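Local coordinates for glycoside hydrolase (Streptococcus pneumoniae serotype 4, PDB 6ORH), which probably hydrolyses terminal alpha-L-fucose residues from host-derived glycans and holds a fucose-containing glycan in its pocket, at residues P132-D137 and Q179-E184; G220-Q225 and L241-P246; S259-W264 and L303-D308; S334-S339 and S358-P363. The protein carries 2 engineered substitutions. All blocks are in the same frame, centred on the assembly; numbering follows the deposited sequence. Where two conformers were deposited one is given.

Interaction 1 of 4, residues P132-D137 and Q179-E184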
loop_
_atom_site.group_PDB
_atom_site.type_symbol
_atom_site.label_atom_id
_atom_site.label_comp_id
_atom_site.label_asym_id
_atom_site.label_seq_id
_atom_site.Cartn_x
_atom_site.Cartn_y
_atom_site.Cartn_z
ATOM N N PRO A 132 -14.755 3.744 -41.303
ATOM C CA PRO A 132 -14.482 4.945 -42.101
ATOM C C PRO A 132 -15.077 6.230 -41.527
ATOM O O PRO A 132 -14.749 7.330 -41.966
ATOM C CB PRO A 132 -15.060 4.631 -43.499
ATOM C CG PRO A 132 -15.855 3.345 -43.362
ATOM C CD PRO A 132 -15.468 2.692 -42.046
ATOM N N LEU A 133 -15.973 6.102 -40.534
ATOM C CA LEU A 133 -16.655 7.243 -39.945
ATOM C C LEU A 133 -15.834 7.809 -38.788
ATOM O O LEU A 133 -16.175 8.866 -38.268
ATOM C CB LEU A 133 -18.031 6.785 -39.433
ATOM C CG LEU A 133 -18.949 6.112 -40.455
ATOM C CD1 LEU A 133 -20.249 5.688 -39.781
ATOM C CD2 LEU A 133 -19.237 7.069 -41.607
ATOM N N TYR A 134 -14.790 7.072 -38.369
ATOM C CA TYR A 134 -13.982 7.492 -37.223
ATOM C C TYR A 134 -13.006 8.590 -37.636
ATOM O O TYR A 134 -11.820 8.346 -37.843
ATOM C CB TYR A 134 -13.325 6.319 -36.488
ATOM C CG TYR A 134 -12.902 6.705 -35.091
ATOM C CD1 TYR A 134 -11.642 7.252 -34.830
ATOM C CD2 TYR A 134 -13.776 6.558 -34.023
ATOM C CE1 TYR A 134 -11.240 7.619 -33.551
ATOM C CE2 TYR A 134 -13.399 6.943 -32.747
ATOM C CZ TYR A 134 -12.136 7.456 -32.506
ATOM O OH TYR A 134 -11.780 7.857 -31.254
ATOM N N HIS A 135 -13.546 9.801 -37.682
ATOM C CA HIS A 135 -12.820 10.969 -38.149
ATOM C C HIS A 135 -13.505 12.218 -37.625
ATOM O O HIS A 135 -14.729 12.270 -37.555
ATOM C CB HIS A 135 -12.793 10.951 -39.683
ATOM C CG HIS A 135 -11.727 11.835 -40.252
ATOM N ND1 HIS A 135 -11.835 13.212 -40.252
ATOM C CD2 HIS A 135 -10.563 11.545 -40.876
ATOM C CE1 HIS A 135 -10.770 13.743 -40.836
ATOM N NE2 HIS A 135 -9.985 12.745 -41.250
ATOM N N VAL A 136 -12.706 13.237 -37.286
ATOM C CA VAL A 136 -13.274 14.492 -36.811
ATOM C C VAL A 136 -14.280 15.064 -37.812
ATOM O O VAL A 136 -15.278 15.669 -37.410
ATOM C CB VAL A 136 -12.219 15.515 -36.326
ATOM C CG1 VAL A 136 -11.309 14.927 -35.266
ATOM C CG2 VAL A 136 -11.415 16.163 -37.442
ATOM N N ASP A 137 -14.045 14.848 -39.115
ATOM C CA ASP A 137 -14.931 15.399 -40.128
ATOM C C ASP A 137 -16.237 14.620 -40.251
ATOM O O ASP A 137 -17.181 15.077 -40.903
ATOM C CB ASP A 137 -14.290 15.373 -41.517
ATOM C CG ASP A 137 -13.128 16.331 -41.658
ATOM O OD1 ASP A 137 -12.953 17.155 -40.787
ATOM O OD2 ASP A 137 -12.419 16.215 -42.647
ATOM N N GLN A 179 -7.573 9.607 -34.968
ATOM C CA GLN A 179 -8.407 10.791 -35.110
ATOM C C GLN A 179 -8.987 11.205 -33.755
ATOM O O GLN A 179 -9.382 10.346 -32.977
ATOM C CB GLN A 179 -9.540 10.482 -36.098
ATOM C CG GLN A 179 -9.082 10.523 -37.557
ATOM C CD GLN A 179 -8.900 11.967 -37.977
ATOM O OE1 GLN A 179 -9.699 12.845 -37.668
ATOM N NE2 GLN A 179 -7.846 12.222 -38.733
ATOM N N LYS A 180 -9.067 12.516 -33.496
ATOM C CA LYS A 180 -9.498 13.024 -32.196
ATOM C C LYS A 180 -11.013 13.243 -32.168
ATOM O O LYS A 180 -11.511 14.354 -31.957
ATOM C CB LYS A 180 -8.691 14.271 -31.818
ATOM C CG LYS A 180 -7.193 13.999 -31.746
ATOM C CD LYS A 180 -6.414 14.900 -30.803
ATOM C CE LYS A 180 -4.957 14.499 -30.683
ATOM N NZ LYS A 180 -4.809 13.067 -30.317
ATOM N N VAL A 181 -11.745 12.145 -32.376
ATOM C CA VAL A 181 -13.199 12.153 -32.377
ATOM C C VAL A 181 -13.690 12.499 -30.969
ATOM O O VAL A 181 -13.111 12.038 -29.987
ATOM C CB VAL A 181 -13.730 10.782 -32.840
ATOM C CG1 VAL A 181 -15.226 10.662 -32.617
ATOM C CG2 VAL A 181 -13.398 10.508 -34.311
ATOM N N ASN A 182 -14.742 13.325 -30.901
ATOM C CA ASN A 182 -15.401 13.658 -29.647
ATOM C C ASN A 182 -16.732 12.905 -29.610
ATOM O O ASN A 182 -17.405 12.777 -30.640
ATOM C CB ASN A 182 -15.655 15.160 -29.523
ATOM C CG ASN A 182 -14.403 15.981 -29.270
ATOM O OD1 ASN A 182 -13.441 15.512 -28.677
ATOM N ND2 ASN A 182 -14.445 17.238 -29.662
ATOM N N TYR A 183 -17.099 12.418 -28.420
ATOM C CA TYR A 183 -18.244 11.527 -28.283
ATOM C C TYR A 183 -19.451 12.261 -27.689
ATOM O O TYR A 183 -19.307 13.104 -26.814
ATOM C CB TYR A 183 -17.865 10.350 -27.372
ATOM C CG TYR A 183 -16.662 9.580 -27.842
ATOM C CD1 TYR A 183 -16.628 9.046 -29.124
ATOM C CD2 TYR A 183 -15.550 9.426 -27.041
ATOM C CE1 TYR A 183 -15.527 8.338 -29.566
ATOM C CE2 TYR A 183 -14.435 8.715 -27.466
ATOM C CZ TYR A 183 -14.434 8.167 -28.737
ATOM O OH TYR A 183 -13.366 7.454 -29.175
ATOM N N GLU A 184 -20.640 11.885 -28.167
ATOM C CA GLU A 184 -21.892 12.447 -27.690
ATOM C C GLU A 184 -22.322 11.687 -26.434
ATOM O O GLU A 184 -23.370 11.050 -26.424
ATOM C CB GLU A 184 -22.950 12.407 -28.789
ATOM C CG GLU A 184 -22.648 13.379 -29.930
ATOM C CD GLU A 184 -23.595 13.229 -31.110
ATOM O OE1 GLU A 184 -24.764 12.832 -30.896
ATOM O OE2 GLU A 184 -23.154 13.490 -32.258
#

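Interaction 2 of 4, residues G220-Q225 and L241-P246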
loop_
_atom_site.group_PDB
_atom_site.type_symbol
_atom_site.label_atom_id
_atom_site.label_comp_id
_atom_site.label_asym_id
_atom_site.label_seq_id
_atom_site.Cartn_x
_atom_site.Cartn_y
_atom_site.Cartn_z
ATOM N N GLY A 220 -6.512 2.311 -3.953
ATOM C CA GLY A 220 -5.734 3.025 -2.943
ATOM C C GLY A 220 -6.323 2.914 -1.531
ATOM O O GLY A 220 -7.451 2.456 -1.310
ATOM N N ASP A 221 -5.489 3.340 -0.569
ATOM C CA ASP A 221 -5.959 3.628 0.776
ATOM C C ASP A 221 -5.478 5.044 1.061
ATOM O O ASP A 221 -4.270 5.262 1.141
ATOM C CB ASP A 221 -5.472 2.590 1.786
ATOM C CG ASP A 221 -6.185 2.668 3.135
ATOM O OD1 ASP A 221 -7.358 3.059 3.150
ATOM O OD2 ASP A 221 -5.565 2.298 4.141
ATOM N N PRO A 222 -6.367 6.045 1.164
ATOM C CA PRO A 222 -7.817 5.861 1.223
ATOM C C PRO A 222 -8.425 5.499 -0.132
ATOM O O PRO A 222 -7.830 5.782 -1.169
ATOM C CB PRO A 222 -8.345 7.267 1.582
ATOM C CG PRO A 222 -7.257 8.219 1.082
ATOM C CD PRO A 222 -5.985 7.462 1.321
ATOM N N LEU A 223 -9.601 4.848 -0.088
ATOM C CA LEU A 223 -10.463 4.776 -1.267
ATOM C C LEU A 223 -11.811 5.391 -0.924
ATOM O O LEU A 223 -12.654 4.744 -0.282
ATOM C CB LEU A 223 -10.629 3.341 -1.806
ATOM C CG LEU A 223 -11.630 3.247 -2.983
ATOM C CD1 LEU A 223 -11.148 4.042 -4.202
ATOM C CD2 LEU A 223 -11.967 1.794 -3.364
ATOM N N TRP A 224 -12.005 6.644 -1.363
ATOM C CA TRP A 224 -13.317 7.277 -1.348
ATOM C C TRP A 224 -14.054 6.891 -2.628
ATOM O O TRP A 224 -13.529 7.095 -3.741
ATOM C CB TRP A 224 -13.148 8.806 -1.251
ATOM C CG TRP A 224 -12.449 9.216 0.009
ATOM C CD1 TRP A 224 -11.134 9.557 0.211
ATOM C CD2 TRP A 224 -13.098 9.325 1.289
ATOM N NE1 TRP A 224 -10.912 9.868 1.539
ATOM C CE2 TRP A 224 -12.110 9.740 2.208
ATOM C CE3 TRP A 224 -14.418 9.076 1.721
ATOM C CZ2 TRP A 224 -12.394 9.897 3.568
ATOM C CZ3 TRP A 224 -14.714 9.287 3.059
ATOM C CH2 TRP A 224 -13.711 9.701 3.948
ATOM N N GLN A 225 -15.233 6.277 -2.478
ATOM C CA GLN A 225 -16.024 5.884 -3.644
ATOM C C GLN A 225 -16.891 7.066 -4.073
ATOM O O GLN A 225 -18.122 6.998 -4.056
ATOM C CB GLN A 225 -16.868 4.640 -3.313
ATOM C CG GLN A 225 -16.016 3.406 -3.060
ATOM C CD GLN A 225 -15.453 2.784 -4.318
ATOM O OE1 GLN A 225 -14.868 3.441 -5.184
ATOM N NE2 GLN A 225 -15.616 1.468 -4.447
ATOM N N LEU A 241 -8.167 8.958 -9.462
ATOM C CA LEU A 241 -8.959 7.769 -9.733
ATOM C C LEU A 241 -8.763 6.721 -8.639
ATOM O O LEU A 241 -9.718 6.097 -8.200
ATOM C CB LEU A 241 -8.518 7.178 -11.085
ATOM C CG LEU A 241 -8.839 8.071 -12.284
ATOM C CD1 LEU A 241 -8.285 7.407 -13.545
ATOM C CD2 LEU A 241 -10.343 8.322 -12.395
ATOM N N GLN A 242 -7.531 6.559 -8.174
ATOM C CA GLN A 242 -7.144 5.433 -7.321
ATOM C C GLN A 242 -7.623 5.621 -5.883
ATOM O O GLN A 242 -7.829 4.633 -5.171
ATOM C CB GLN A 242 -5.623 5.315 -7.422
ATOM C CG GLN A 242 -4.961 4.333 -6.468
ATOM C CD GLN A 242 -3.473 4.271 -6.777
ATOM O OE1 GLN A 242 -3.062 3.667 -7.774
ATOM N NE2 GLN A 242 -2.649 4.908 -5.948
ATOM N N HIS A 243 -7.775 6.888 -5.457
ATOM C CA HIS A 243 -8.137 7.174 -4.069
ATOM C C HIS A 243 -9.512 7.824 -3.966
ATOM O O HIS A 243 -10.034 7.968 -2.855
ATOM C CB HIS A 243 -7.118 8.119 -3.410
ATOM C CG HIS A 243 -5.766 7.521 -3.306
ATOM N ND1 HIS A 243 -5.427 6.624 -2.296
ATOM C CD2 HIS A 243 -4.638 7.684 -4.058
ATOM C CE1 HIS A 243 -4.172 6.229 -2.425
ATOM N NE2 HIS A 243 -3.668 6.851 -3.524
ATOM N N GLY A 244 -10.065 8.262 -5.109
ATOM C CA GLY A 244 -11.242 9.119 -5.100
ATOM C C GLY A 244 -10.987 10.456 -4.396
ATOM O O GLY A 244 -9.853 10.862 -4.190
ATOM N N ASP A 245 -12.096 11.104 -4.029
ATOM C CA ASP A 245 -12.070 12.495 -3.598
ATOM C C ASP A 245 -12.812 12.597 -2.268
ATOM O O ASP A 245 -14.021 12.329 -2.217
ATOM C CB ASP A 245 -12.783 13.336 -4.638
ATOM C CG ASP A 245 -12.664 14.849 -4.449
ATOM O OD1 ASP A 245 -12.337 15.292 -3.316
ATOM O OD2 ASP A 245 -12.910 15.563 -5.454
ATOM N N PRO A 246 -12.128 12.991 -1.173
ATOM C CA PRO A 246 -12.812 13.180 0.099
ATOM C C PRO A 246 -13.975 14.151 0.011
ATOM O O PRO A 246 -14.866 14.116 0.857
ATOM C CB PRO A 246 -11.750 13.784 1.030
ATOM C CG PRO A 246 -10.441 13.443 0.407
ATOM C CD PRO A 246 -10.702 13.293 -1.078
#

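Interaction 3 of 4, residues S259-W264 and L303-D308. With FUC (alpha-L-fucopyranose), chain C.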
loop_
_atom_site.group_PDB
_atom_site.type_symbol
_atom_site.label_atom_id
_atom_site.label_comp_id
_atom_site.label_asym_id
_atom_site.label_seq_id
_atom_site.Cartn_x
_atom_site.Cartn_y
_atom_site.Cartn_z
ATOM N N SER A 259 -6.120 -8.338 -15.709
ATOM C CA SER A 259 -6.162 -9.610 -16.427
ATOM C C SER A 259 -5.532 -10.708 -15.578
ATOM O O SER A 259 -4.583 -10.461 -14.823
ATOM C CB SER A 259 -5.465 -9.473 -17.748
ATOM O OG SER A 259 -5.602 -10.693 -18.510
ATOM N N ILE A 260 -6.048 -11.939 -15.734
ATOM C CA ILE A 260 -5.409 -13.090 -15.103
ATOM C C ILE A 260 -4.042 -13.355 -15.746
ATOM O O ILE A 260 -3.208 -14.036 -15.136
ATOM C CB ILE A 260 -6.317 -14.340 -15.106
ATOM C CG1 ILE A 260 -5.876 -15.328 -14.029
ATOM C CG2 ILE A 260 -6.345 -15.004 -16.488
ATOM C CD1 ILE A 260 -6.788 -16.538 -13.922
ATOM N N ARG A 261 -3.797 -12.779 -16.922
ATOM C CA ARG A 261 -2.545 -12.950 -17.647
ATOM C C ARG A 261 -1.865 -11.595 -17.813
ATOM O O ARG A 261 -2.440 -10.537 -17.504
ATOM C CB ARG A 261 -2.829 -13.584 -19.020
ATOM C CG ARG A 261 -3.111 -15.082 -18.960
ATOM C CD ARG A 261 -4.214 -15.528 -19.929
ATOM N NE ARG A 261 -4.208 -16.990 -19.865
ATOM C CZ ARG A 261 -3.333 -17.766 -20.500
ATOM N NH1 ARG A 261 -2.431 -17.242 -21.316
ATOM N NH2 ARG A 261 -3.351 -19.061 -20.259
ATOM N N PRO A 262 -0.606 -11.547 -18.312
ATOM C CA PRO A 262 0.023 -10.259 -18.613
ATOM C C PRO A 262 -0.791 -9.418 -19.599
ATOM O O PRO A 262 -0.959 -8.211 -19.406
ATOM C CB PRO A 262 1.388 -10.700 -19.172
ATOM C CG PRO A 262 1.649 -11.940 -18.362
ATOM C CD PRO A 262 0.324 -12.695 -18.438
ATOM N N GLY A 263 -1.329 -10.073 -20.642
ATOM C CA GLY A 263 -2.148 -9.404 -21.641
ATOM C C GLY A 263 -3.638 -9.652 -21.390
ATOM O O GLY A 263 -4.000 -10.563 -20.647
ATOM N N TRP A 264 -4.472 -8.835 -22.045
ATOM C CA TRP A 264 -5.929 -8.942 -21.988
ATOM C C TRP A 264 -6.427 -10.063 -22.902
ATOM O O TRP A 264 -7.418 -10.716 -22.592
ATOM C CB TRP A 264 -6.562 -7.595 -22.389
ATOM C CG TRP A 264 -6.236 -6.478 -21.434
ATOM C CD1 TRP A 264 -5.273 -5.512 -21.555
ATOM C CD2 TRP A 264 -6.862 -6.269 -20.155
ATOM N NE1 TRP A 264 -5.274 -4.701 -20.448
ATOM C CE2 TRP A 264 -6.208 -5.168 -19.551
ATOM C CE3 TRP A 264 -7.895 -6.921 -19.459
ATOM C CZ2 TRP A 264 -6.620 -4.680 -18.312
ATOM C CZ3 TRP A 264 -8.272 -6.467 -18.218
ATOM C CH2 TRP A 264 -7.650 -5.342 -17.665
ATOM N N LEU A 303 -12.072 -21.537 -26.020
ATOM C CA LEU A 303 -12.222 -22.150 -24.701
ATOM C C LEU A 303 -11.304 -21.426 -23.712
ATOM O O LEU A 303 -10.274 -20.901 -24.112
ATOM C CB LEU A 303 -11.878 -23.646 -24.779
ATOM C CG LEU A 303 -12.821 -24.470 -25.671
ATOM C CD1 LEU A 303 -12.335 -25.914 -25.704
ATOM C CD2 LEU A 303 -14.250 -24.477 -25.104
ATOM N N PHE A 304 -11.672 -21.409 -22.434
ATOM C CA PHE A 304 -10.736 -20.890 -21.433
ATOM C C PHE A 304 -9.584 -21.888 -21.325
ATOM O O PHE A 304 -9.780 -23.106 -21.456
ATOM C CB PHE A 304 -11.408 -20.826 -20.058
ATOM C CG PHE A 304 -12.372 -19.676 -19.844
ATOM C CD1 PHE A 304 -12.329 -18.534 -20.632
ATOM C CD2 PHE A 304 -13.293 -19.727 -18.806
ATOM C CE1 PHE A 304 -13.237 -17.492 -20.410
ATOM C CE2 PHE A 304 -14.162 -18.660 -18.562
ATOM C CZ PHE A 304 -14.138 -17.556 -19.369
ATOM N N ASP A 305 -8.386 -21.370 -21.047
ATOM C CA ASP A 305 -7.194 -22.202 -20.890
ATOM C C ASP A 305 -7.324 -23.090 -19.655
ATOM O O ASP A 305 -7.841 -22.657 -18.625
ATOM C CB ASP A 305 -5.957 -21.298 -20.777
ATOM C CG ASP A 305 -4.665 -22.087 -20.669
ATOM O OD1 ASP A 305 -4.128 -22.427 -21.726
ATOM O OD2 ASP A 305 -4.235 -22.356 -19.535
ATOM N N ALA A 306 -6.824 -24.347 -19.741
ATOM C CA ALA A 306 -6.949 -25.305 -18.653
ATOM C C ALA A 306 -6.356 -24.786 -17.337
ATOM O O ALA A 306 -6.926 -25.057 -16.273
ATOM C CB ALA A 306 -6.296 -26.618 -19.050
ATOM N N LYS A 307 -5.202 -24.095 -17.432
ATOM C CA LYS A 307 -4.489 -23.607 -16.253
ATOM C C LYS A 307 -5.301 -22.477 -15.616
ATOM O O LYS A 307 -5.501 -22.479 -14.401
ATOM C CB LYS A 307 -3.096 -23.101 -16.625
ATOM C CG LYS A 307 -2.200 -24.151 -17.293
ATOM C CD LYS A 307 -0.805 -23.645 -17.691
ATOM C CE LYS A 307 -0.775 -22.420 -18.594
ATOM N NZ LYS A 307 -1.403 -22.659 -19.919
ATOM N N ASP A 308 -5.866 -21.609 -16.474
ATOM C CA ASP A 308 -6.690 -20.516 -15.958
ATOM C C ASP A 308 -7.895 -21.060 -15.202
ATOM O O ASP A 308 -8.277 -20.544 -14.158
ATOM C CB ASP A 308 -7.217 -19.604 -17.073
ATOM C CG ASP A 308 -6.137 -18.883 -17.857
ATOM O OD1 ASP A 308 -4.957 -19.305 -17.772
ATOM O OD2 ASP A 308 -6.475 -17.908 -18.557
HETATM C C1 FUC C . -7.285 -0.511 -22.318
HETATM C C2 FUC C . -7.399 -1.192 -23.671
HETATM C C3 FUC C . -6.993 -2.650 -23.489
HETATM C C4 FUC C . -7.991 -3.356 -22.565
HETATM C C5 FUC C . -8.009 -2.591 -21.218
HETATM C C6 FUC C . -9.098 -3.094 -20.287
HETATM O O2 FUC C . -6.483 -0.526 -24.559
HETATM O O3 FUC C . -6.965 -3.291 -24.777
HETATM O O4 FUC C . -9.295 -3.376 -23.211
HETATM O O5 FUC C . -8.207 -1.133 -21.406
HETATM O O HOH W 1 -1.392 -20.595 -21.971
#

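Interaction 4 of 4, residues S334-S339 and S358-P363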
loop_
_atom_site.group_PDB
_atom_site.type_symbol
_atom_site.label_atom_id
_atom_site.label_comp_id
_atom_site.label_asym_id
_atom_site.label_seq_id
_atom_site.Cartn_x
_atom_site.Cartn_y
_atom_site.Cartn_z
ATOM N N SER A 334 -18.138 -3.503 23.596
ATOM C CA SER A 334 -18.404 -2.347 24.440
ATOM C C SER A 334 -17.825 -1.099 23.792
ATOM O O SER A 334 -16.905 -1.176 22.975
ATOM C CB SER A 334 -17.800 -2.509 25.796
ATOM O OG SER A 334 -16.488 -2.996 25.656
ATOM N N GLY A 335 -18.331 0.033 24.262
ATOM C CA GLY A 335 -17.959 1.320 23.724
ATOM C C GLY A 335 -19.202 2.174 23.610
ATOM O O GLY A 335 -20.301 1.771 24.020
ATOM N N PRO A 336 -19.067 3.401 23.090
ATOM C CA PRO A 336 -20.204 4.307 23.027
ATOM C C PRO A 336 -21.157 3.871 21.919
ATOM O O PRO A 336 -20.744 3.246 20.929
ATOM C CB PRO A 336 -19.530 5.657 22.781
ATOM C CG PRO A 336 -18.285 5.304 22.009
ATOM C CD PRO A 336 -17.811 3.969 22.558
ATOM N N ALA A 337 -22.440 4.185 22.094
ATOM C CA ALA A 337 -23.426 3.891 21.070
ATOM C C ALA A 337 -24.568 4.892 21.162
ATOM O O ALA A 337 -24.980 5.291 22.251
ATOM C CB ALA A 337 -23.921 2.455 21.132
ATOM N N LEU A 338 -25.097 5.258 19.997
ATOM C CA LEU A 338 -26.027 6.363 19.885
ATOM C C LEU A 338 -27.298 6.064 20.681
ATOM O O LEU A 338 -27.847 6.962 21.323
ATOM C CB LEU A 338 -26.346 6.554 18.393
ATOM C CG LEU A 338 -27.288 7.702 18.039
ATOM C CD1 LEU A 338 -26.698 9.036 18.480
ATOM C CD2 LEU A 338 -27.533 7.716 16.539
ATOM N N SER A 339 -27.752 4.810 20.585
ATOM C CA SER A 339 -29.035 4.366 21.130
ATOM C C SER A 339 -29.094 2.843 21.076
ATOM O O SER A 339 -28.248 2.192 20.483
ATOM C CB SER A 339 -30.192 4.967 20.347
ATOM O OG SER A 339 -30.373 4.289 19.120
ATOM N N SER A 358 -22.351 5.997 16.632
ATOM C CA SER A 358 -22.075 6.799 17.813
ATOM C C SER A 358 -21.793 8.244 17.413
ATOM O O SER A 358 -21.045 8.491 16.462
ATOM C CB SER A 358 -20.922 6.255 18.594
ATOM O OG SER A 358 -20.695 7.078 19.735
ATOM N N ASP A 359 -22.373 9.183 18.168
ATOM C CA ASP A 359 -22.099 10.601 17.993
ATOM C C ASP A 359 -21.084 11.069 19.039
ATOM O O ASP A 359 -20.934 12.269 19.268
ATOM C CB ASP A 359 -23.403 11.409 18.044
ATOM C CG ASP A 359 -24.139 11.249 19.366
ATOM O OD1 ASP A 359 -23.711 10.399 20.175
ATOM O OD2 ASP A 359 -25.154 11.946 19.566
ATOM N N ALA A 360 -20.383 10.129 19.684
ATOM C CA ALA A 360 -19.392 10.475 20.695
ATOM C C ALA A 360 -18.207 11.187 20.047
ATOM O O ALA A 360 -17.980 11.028 18.848
ATOM C CB ALA A 360 -18.912 9.247 21.426
ATOM N N ASP A 361 -17.444 11.937 20.846
ATOM C CA ASP A 361 -16.234 12.587 20.352
ATOM C C ASP A 361 -15.212 11.529 19.939
ATOM O O ASP A 361 -15.049 10.518 20.620
ATOM C CB ASP A 361 -15.585 13.435 21.452
ATOM C CG ASP A 361 -16.378 14.669 21.844
ATOM O OD1 ASP A 361 -17.344 15.000 21.137
ATOM O OD2 ASP A 361 -16.005 15.301 22.864
ATOM N N LEU A 362 -14.475 11.799 18.851
ATOM C CA LEU A 362 -13.402 10.897 18.463
ATOM C C LEU A 362 -12.169 11.187 19.316
ATOM O O LEU A 362 -11.992 12.326 19.773
ATOM C CB LEU A 362 -13.099 11.071 16.967
ATOM C CG LEU A 362 -14.247 10.868 15.972
ATOM C CD1 LEU A 362 -13.673 10.721 14.585
ATOM C CD2 LEU A 362 -15.086 9.645 16.267
ATOM N N PRO A 363 -11.309 10.182 19.597
ATOM C CA PRO A 363 -11.478 8.823 19.060
ATOM C C PRO A 363 -12.568 7.966 19.703
ATOM O O PRO A 363 -12.854 8.075 20.908
ATOM C CB PRO A 363 -10.107 8.183 19.292
ATOM C CG PRO A 363 -9.585 8.871 20.544
ATOM C CD PRO A 363 -10.106 10.293 20.447
#

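Interaction 1 of 4, residues P132-D137 and Q179-E184
Two flat groups of residues 132-137 each receive a group from residues 179-184 on one face. Over the centre of the Tyr134 ring sits the CG2 methyl of Val181, 3.6 Å from the centroid and only 7° off the ring normal, a CH-pi contact. At the edge of the same ring, near its plane, Tyr183 OH lies 2.6 Å from Tyr134 OH; either hydroxyl could donate in this hydrogen bond. The His135 imidazole carries the Gln179 amide stacked on one face, the two planes 10° apart, with OE1 over the ring centre; NE2 of His135 lies 3.3 Å from NE2 of Gln179 without a hydrogen bond. In the ring plane, His135 ND1 accepts from Asp137 N (3.0 Å), which fixes the rotation of the imidazole beneath the amide. Both segments are loops that follow a strand and precede a helix of the TIM-barrel domain: residues 132-137 lead into helix 139-154, and helix 185-196 follows residues 179-184. The Gln179 chain is bent at chi2 (-75°), which folds the amide back over the histidine and brings OE1 to Val136 N at 3.1 Å in an almost straight bond, the donor tilted from the carbonyl plane. One amide thus covers a ring and receives a backbone N-H. Outside the pair, Arg174 NH1 is hydrogen-bonded to Tyr134 OH and to Val181 O, while Tyr142 of helix 139-154 meets the Tyr134 ring edge-to-face.

Interaction 2 of 4, residues G220-Q225 and L241-P246
Backbone hydrogen bonds join the extended chain 220-225 to the C-terminal end of the helix closing at His243: Gly220 N donates to Gln242 O (2.9 Å) and Trp224 N to His243 O (2.8 Å). Between them the His243 side chain adds a third link, its ND1 donating to Pro222 O at 2.8 Å, with the nitrogen in the plane of that carbonyl and the oxygen near the plane of the imidazole. CG of His243 stands beside its own backbone N (chi1 -64°), which turns ND1 to the proline carbonyl and sets CE1 against Gly220 CA at 3.6 Å. Gly244 leaves the helix with positive phi, and its CA approaches Trp224 O at 3.3 Å in a CA-H...O contact. The chain then carries Pro246 over one face of the Trp224 indole, where its CA lies 3.9 Å from the centroid of the five-membered ring, a CH-pi contact. Leu223 CD1 packs on Gln242 O at 3.5 Å. The imidazole also meets the ring of His411 of the second subunit. Asp221 forms a salt bridge with Arg417 of the same chain. The contact thus seats the end of helix 238-243 beside the chain running from strand 209-211 to strand 226-227, where Gln225 continues into backbone pairing with strand 250-259.

Interaction 3 of 4, residues S259-W264 and L303-D308
A salt-bridge network ties the loop that carries Trp264 of the glycan pocket to the start of helix 306-322. Arg261, its chain bent at the second torsion (chi2 141°) on the way to Asp308, grips that carboxylate side-on with two nitrogens: NE donates to OD2 at 2.8 Å, using the syn lone pair of that oxygen, and NH2 donates to OD1 at 3.0 Å, somewhat out of the carboxylate plane. The guanidinium and carboxylate planes are turned 40° apart. Asp305 OD2 makes a longer salt bridge to Arg261 NH2 (3.5 Å) and receives Lys307 NZ and Lys307 N from opposite faces of its plane. That backbone bond is an N-cap bond, and Asp305 is the N-cap residue. Lys307 NZ and Arg261 NH2 both donate to one water, and the two carboxylates probably offset their like charges. Within the loop, Ser259 OG accepts from Arg261 N in an ST turn and donates to Gly263 O. Trp264 turns one ring face to the fucose, with FUC C6 3.5 Å above the plane, while Ser259 CB lies against the opposite face. His28, His77, His78 and Tyr123 are among the residues hydrogen-bonded to the sugar. An aromatic platform beneath the apolar side of a sugar is typical of carbohydrate-binding pockets.

Interaction 4 of 4, residues S334-S339 and S358-P363
Apolar contact comes first at the meeting of residues 334-339 and 358-363: the CB of Pro336 lies 3.9 Å from the CB of Ala360, and CG of the proline ring is almost as near to the same methyl. A second group of contacts sets carbon against oxygen. Ser358 OG lies 3.6 Å from Pro336 CB. Leu338 CD1 comes up to the Asp359 carboxylate, 3.5 Å from OD2, with the two side chains crossing at about a right angle. With its CG between the backbone N and the carbonyl carbon (chi1 60°), Asp359 holds the carboxylate over that methyl. No hydrogen bond crosses between the segments. Ser358 OG accepts from Ala360 N (3.1 Å), an ST turn that bends the chain after strand 356-357, while Pro336 O receives Trp356 NE1 and Leu338 pairs through its backbone with Ala357. Both segments are loops of the F5/8 type C domain, a beta-sandwich, and the side chain of Ala337 is about 8 Å from that of His346, a residue seen to bind calcium in this protein, though none is bound to this chain in the model. Between the two segments the fit therefore rests on shape and van der Waals contact, while the bonds to neighbouring Trp356 and Ala357 hold 334-339 alongside.

Overall arrangement
The four contacts illustrate how chemistry follows place in a two-domain enzyme. Interactions 1, 2 and 3 belong to the alpha-L-fucosidase TIM barrel, interaction 4 to the F5/8 type C domain; the centres of interactions 1 and 4 are about 56 Å apart. Interactions 2 and 3 are buried, and each involves one end of a helix: backbone and imidazole hydrogen bonds at a C-terminus in 2, paired charges at an N-terminus in 3. Interaction 1, partly buried, joins two loops that both lead into helices, through an amide-on-imidazole stack, a CH-pi contact and two hydrogen bonds. Interaction 4 lies at the surface and is made between its segments by packing, without a direct hydrogen bond. Interaction 2 also reaches the second subunit, and interaction 3 includes a sugar-contacting residue.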